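Long-range contact in Co-chaperone DjlA N-terminal domain-containing protein (Porphyromonas gingivalis, PDB 2H5N), which is of unknown function but binds magnesium and belongs to the TerB family, probably related to the N-terminal domain of the co-chaperone DjlA: residues A38-F50 with K85-S97. Sequence-based numbering, arbitrary orientation.
Sequences AEIAVMTREFMRF and KYVASYLGVIMAS
Met43 and Ile94 lie at the closest backbone approach, 5.6 Å between their CA atoms, where helices 38-47 and 85-94 run nearly antiparallel at 151° with axes 9.4 Å apart. This helix pair in the all-helical TerB-like domain illustrates how a buried tyrosine can join two helices by ring and hydroxyl together. Tyr90 reaches helix 38-47 because its chi1 of 169° turns the ring away from its own backbone N, and its OH donates to Met43 O at 2.8 Å. That carbonyl also accepts the helical bond from Phe47 N, the two donors arriving from opposite faces of its plane. One face of the Tyr90 ring receives the edge of Phe50, led by CE2, in a T-shaped stack; Ile94 CD1 of its own helix lies over the other face. Phe50 in turn offers a face to the edge of Tyr86, planes at 85°, and Phe13 adds another edge-to-face partner. Beyond the rings, Tyr86 OH donates a longer bond to Arg49 O from above the carbonyl plane. Ile94 CD1 also packs 3.8 Å from Met43 CG. Nearer the magnesium ion, the extended Glu39 lies against Met95, and one water donates to both Glu39 OE2 and Met95 O, each at 2.9 Å.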
loop_
_atom_site.group_PDB
_atom_site.type_symbol
_atom_site.label_atom_id
_atom_site.label_comp_id
_atom_site.label_asym_id
_atom_site.label_seq_id
_atom_site.Cartn_x
_atom_site.Cartn_y
_atom_site.Cartn_z
ATOM N N ALA A 38 -13.794 5.815 5.677
ATOM C CA ALA A 38 -14.870 5.215 6.480
ATOM C C ALA A 38 -14.585 3.810 7.027
ATOM O O ALA A 38 -14.899 3.520 8.179
ATOM C CB ALA A 38 -16.189 5.221 5.701
ATOM N N GLU A 39 -14.034 2.936 6.194
ATOM C CA GLU A 39 -13.612 1.586 6.634
ATOM C C GLU A 39 -12.521 1.644 7.730
ATOM O O GLU A 39 -12.535 0.861 8.688
ATOM C CB GLU A 39 -13.063 0.806 5.447
ATOM C CG GLU A 39 -14.125 0.167 4.540
ATOM C CD GLU A 39 -13.523 -0.632 3.377
ATOM O OE1 GLU A 39 -12.262 -0.734 3.223
ATOM O OE2 GLU A 39 -14.335 -1.160 2.586
ATOM N N ILE A 40 -11.564 2.550 7.545
ATOM C CA ILE A 40 -10.465 2.789 8.502
ATOM C C ILE A 40 -10.956 3.289 9.882
ATOM O O ILE A 40 -10.450 2.864 10.923
ATOM C CB ILE A 40 -9.384 3.744 7.917
ATOM C CG1 ILE A 40 -8.927 3.290 6.515
ATOM C CG2 ILE A 40 -8.203 3.916 8.911
ATOM C CD1 ILE A 40 -8.464 1.831 6.447
ATOM N N ALA A 41 -11.936 4.179 9.879
ATOM C CA ALA A 41 -12.545 4.660 11.118
ATOM C C ALA A 41 -13.301 3.563 11.904
ATOM O O ALA A 41 -13.207 3.502 13.139
ATOM C CB ALA A 41 -13.474 5.835 10.806
ATOM N N VAL A 42 -14.067 2.722 11.201
ATOM C CA VAL A 42 -14.748 1.563 11.822
ATOM C C VAL A 42 -13.691 0.630 12.385
ATOM O O VAL A 42 -13.818 0.148 13.528
ATOM C CB VAL A 42 -15.632 0.782 10.818
ATOM C CG1 VAL A 42 -16.302 -0.441 11.483
ATOM C CG2 VAL A 42 -16.716 1.693 10.251
ATOM N N MET A 43 -12.622 0.427 11.601
ATOM C CA MET A 43 -11.479 -0.396 12.043
ATOM C C MET A 43 -10.944 0.100 13.407
ATOM O O MET A 43 -10.817 -0.675 14.364
ATOM C CB MET A 43 -10.370 -0.423 10.963
ATOM C CG MET A 43 -9.157 -1.404 11.200
ATOM S SD MET A 43 -7.806 -1.174 10.019
ATOM C CE MET A 43 -7.025 0.218 10.777
ATOM N N THR A 44 -10.623 1.383 13.512
ATOM C CA THR A 44 -10.060 1.827 14.772
ATOM C C THR A 44 -11.116 1.918 15.886
ATOM O O THR A 44 -10.823 1.593 17.013
ATOM C CB THR A 44 -9.297 3.137 14.620
ATOM O OG1 THR A 44 -10.129 4.075 13.950
ATOM C CG2 THR A 44 -7.998 2.913 13.782
ATOM N N ARG A 45 -12.331 2.360 15.568
ATOM C CA ARG A 45 -13.394 2.499 16.593
ATOM C C ARG A 45 -13.721 1.120 17.192
ATOM O O ARG A 45 -13.700 0.948 18.403
ATOM C CB ARG A 45 -14.642 3.149 16.001
ATOM C CG ARG A 45 -15.733 3.466 17.000
ATOM C CD ARG A 45 -16.910 4.120 16.285
ATOM N NE ARG A 45 -17.664 3.159 15.469
ATOM C CZ ARG A 45 -17.828 3.219 14.139
ATOM N NH1 ARG A 45 -17.295 4.212 13.413
ATOM N NH2 ARG A 45 -18.543 2.271 13.531
ATOM N N GLU A 46 -13.955 0.126 16.334
ATOM C CA GLU A 46 -14.327 -1.199 16.805
ATOM C C GLU A 46 -13.198 -1.994 17.462
ATOM O O GLU A 46 -13.473 -2.901 18.246
ATOM C CB GLU A 46 -15.000 -1.999 15.680
ATOM C CG GLU A 46 -16.305 -1.344 15.171
ATOM C CD GLU A 46 -17.387 -1.266 16.254
ATOM O OE1 GLU A 46 -17.636 -2.290 16.898
ATOM O OE2 GLU A 46 -17.979 -0.189 16.461
ATOM N N PHE A 47 -11.938 -1.656 17.146
ATOM C CA PHE A 47 -10.757 -2.235 17.810
ATOM C C PHE A 47 -10.791 -2.014 19.340
ATOM O O PHE A 47 -10.335 -2.856 20.111
ATOM C CB PHE A 47 -9.462 -1.659 17.211
ATOM C CG PHE A 47 -8.208 -2.360 17.649
ATOM C CD1 PHE A 47 -8.108 -3.757 17.619
ATOM C CD2 PHE A 47 -7.082 -1.625 18.019
ATOM C CE1 PHE A 47 -6.931 -4.408 17.996
ATOM C CE2 PHE A 47 -5.870 -2.281 18.384
ATOM C CZ PHE A 47 -5.806 -3.675 18.370
ATOM N N MET A 48 -11.339 -0.882 19.766
ATOM C CA MET A 48 -11.493 -0.606 21.176
ATOM C C MET A 48 -12.345 -1.662 21.893
ATOM O O MET A 48 -12.142 -1.914 23.086
ATOM C CB MET A 48 -12.128 0.750 21.327
ATOM C CG MET A 48 -11.414 1.743 20.484
ATOM S SD MET A 48 -10.529 2.738 21.620
ATOM C CE MET A 48 -11.855 3.902 21.902
ATOM N N ARG A 49 -13.263 -2.304 21.169
ATOM C CA ARG A 49 -14.129 -3.315 21.788
ATOM C C ARG A 49 -13.321 -4.505 22.258
ATOM O O ARG A 49 -13.827 -5.347 22.989
ATOM C CB ARG A 49 -15.213 -3.780 20.836
ATOM C CG ARG A 49 -16.158 -2.682 20.433
ATOM C CD ARG A 49 -17.496 -2.969 20.939
ATOM N NE ARG A 49 -18.426 -1.918 20.561
ATOM C CZ ARG A 49 -19.646 -1.800 21.066
ATOM N NH1 ARG A 49 -20.424 -0.805 20.663
ATOM N NH2 ARG A 49 -20.083 -2.670 21.975
ATOM N N PHE A 50 -12.058 -4.547 21.852
ATOM C CA PHE A 50 -11.121 -5.612 22.261
ATOM C C PHE A 50 -10.493 -5.386 23.627
ATOM O O PHE A 50 -9.708 -6.220 24.101
ATOM C CB PHE A 50 -10.056 -5.837 21.196
ATOM C CG PHE A 50 -10.559 -6.619 20.018
ATOM C CD1 PHE A 50 -10.576 -8.001 20.051
ATOM C CD2 PHE A 50 -11.033 -5.971 18.885
ATOM C CE1 PHE A 50 -11.026 -8.738 18.951
ATOM C CE2 PHE A 50 -11.503 -6.683 17.793
ATOM C CZ PHE A 50 -11.511 -8.070 17.822
ATOM N N LYS A 85 -14.139 -16.248 16.720
ATOM C CA LYS A 85 -15.451 -15.767 16.311
ATOM C C LYS A 85 -15.555 -14.239 16.421
ATOM O O LYS A 85 -16.102 -13.551 15.547
ATOM C CB LYS A 85 -16.543 -16.464 17.153
ATOM C CG LYS A 85 -17.911 -15.831 17.080
ATOM C CD LYS A 85 -18.925 -16.568 17.940
ATOM C CE LYS A 85 -20.307 -15.985 17.757
ATOM N NZ LYS A 85 -20.683 -14.999 18.822
ATOM N N TYR A 86 -15.009 -13.718 17.510
ATOM C CA TYR A 86 -14.983 -12.303 17.759
ATOM C C TYR A 86 -14.063 -11.604 16.737
ATOM O O TYR A 86 -14.430 -10.580 16.139
ATOM C CB TYR A 86 -14.453 -12.095 19.160
ATOM C CG TYR A 86 -14.878 -10.790 19.744
ATOM C CD1 TYR A 86 -13.981 -9.722 19.826
ATOM C CD2 TYR A 86 -16.191 -10.603 20.203
ATOM C CE1 TYR A 86 -14.360 -8.508 20.337
ATOM C CE2 TYR A 86 -16.580 -9.368 20.740
ATOM C CZ TYR A 86 -15.651 -8.339 20.804
ATOM O OH TYR A 86 -15.999 -7.122 21.342
ATOM N N VAL A 87 -12.885 -12.174 16.487
ATOM C CA VAL A 87 -12.008 -11.599 15.447
ATOM C C VAL A 87 -12.661 -11.621 14.077
ATOM O O VAL A 87 -12.570 -10.620 13.340
ATOM C CB VAL A 87 -10.614 -12.258 15.379
ATOM C CG1 VAL A 87 -9.763 -11.593 14.285
ATOM C CG2 VAL A 87 -9.904 -12.124 16.718
ATOM N N ALA A 88 -13.287 -12.749 13.702
ATOM C CA ALA A 88 -14.037 -12.804 12.425
ATOM C C ALA A 88 -15.179 -11.772 12.362
ATOM O O ALA A 88 -15.461 -11.200 11.305
ATOM C CB ALA A 88 -14.593 -14.220 12.154
ATOM N N SER A 89 -15.848 -11.546 13.489
ATOM C CA SER A 89 -16.998 -10.631 13.498
ATOM C C SER A 89 -16.497 -9.238 13.229
ATOM O O SER A 89 -17.079 -8.514 12.436
ATOM C CB SER A 89 -17.817 -10.720 14.808
ATOM O OG SER A 89 -18.175 -12.071 15.049
ATOM N N TYR A 90 -15.382 -8.909 13.863
ATOM C CA TYR A 90 -14.694 -7.629 13.726
ATOM C C TYR A 90 -14.271 -7.368 12.279
ATOM O O TYR A 90 -14.518 -6.300 11.723
ATOM C CB TYR A 90 -13.458 -7.632 14.641
ATOM C CG TYR A 90 -12.500 -6.479 14.408
ATOM C CD1 TYR A 90 -12.910 -5.160 14.624
ATOM C CD2 TYR A 90 -11.173 -6.703 13.970
ATOM C CE1 TYR A 90 -12.053 -4.113 14.419
ATOM C CE2 TYR A 90 -10.292 -5.636 13.782
ATOM C CZ TYR A 90 -10.739 -4.340 14.009
ATOM O OH TYR A 90 -9.906 -3.242 13.828
ATOM N N LEU A 91 -13.670 -8.375 11.649
ATOM C CA LEU A 91 -13.213 -8.210 10.297
ATOM C C LEU A 91 -14.413 -8.007 9.377
ATOM O O LEU A 91 -14.349 -7.213 8.463
ATOM C CB LEU A 91 -12.303 -9.357 9.871
ATOM C CG LEU A 91 -10.911 -9.383 10.539
ATOM C CD1 LEU A 91 -10.253 -10.702 10.257
ATOM C CD2 LEU A 91 -9.993 -8.199 10.094
ATOM N N GLY A 92 -15.527 -8.660 9.700
ATOM C CA GLY A 92 -16.709 -8.616 8.906
ATOM C C GLY A 92 -17.460 -7.312 8.944
ATOM O O GLY A 92 -18.073 -6.927 7.936
ATOM N N VAL A 93 -17.423 -6.630 10.086
ATOM C CA VAL A 93 -18.091 -5.347 10.199
ATOM C C VAL A 93 -17.290 -4.180 9.639
ATOM O O VAL A 93 -17.888 -3.149 9.322
ATOM C CB VAL A 93 -18.528 -5.010 11.654
ATOM C CG1 VAL A 93 -19.305 -6.180 12.276
ATOM C CG2 VAL A 93 -17.346 -4.615 12.483
ATOM N N ILE A 94 -15.958 -4.321 9.519
ATOM C CA ILE A 94 -15.116 -3.240 8.962
ATOM C C ILE A 94 -15.552 -2.809 7.557
ATOM O O ILE A 94 -15.668 -1.606 7.277
ATOM C CB ILE A 94 -13.611 -3.580 9.004
ATOM C CG1 ILE A 94 -13.097 -3.401 10.418
ATOM C CG2 ILE A 94 -12.788 -2.716 7.991
ATOM C CD1 ILE A 94 -11.756 -4.106 10.681
ATOM N N MET A 95 -15.819 -3.778 6.684
ATOM C CA MET A 95 -16.166 -3.434 5.316
ATOM C C MET A 95 -17.681 -3.326 5.076
ATOM O O MET A 95 -18.102 -2.954 3.982
ATOM C CB MET A 95 -15.434 -4.339 4.298
ATOM C CG MET A 95 -13.875 -4.205 4.315
ATOM S SD MET A 95 -13.156 -5.219 3.044
ATOM C CE MET A 95 -13.803 -6.779 3.603
ATOM N N ALA A 96 -18.495 -3.635 6.084
ATOM C CA ALA A 96 -19.941 -3.498 5.921
ATOM C C ALA A 96 -20.323 -2.020 5.932
ATOM O O ALA A 96 -19.707 -1.209 6.632
ATOM C CB ALA A 96 -20.725 -4.283 7.004
ATOM N N SER A 97 -21.333 -1.684 5.133
ATOM C CA SER A 97 -21.865 -0.332 5.075
ATOM C C SER A 97 -23.386 -0.441 5.065
ATOM O O SER A 97 -23.974 -0.974 4.115
ATOM C CB SER A 97 -21.330 0.400 3.836
ATOM O OG SER A 97 -21.339 1.813 4.042
HETATM O O HOH W 1 -17.214 -0.536 2.598
#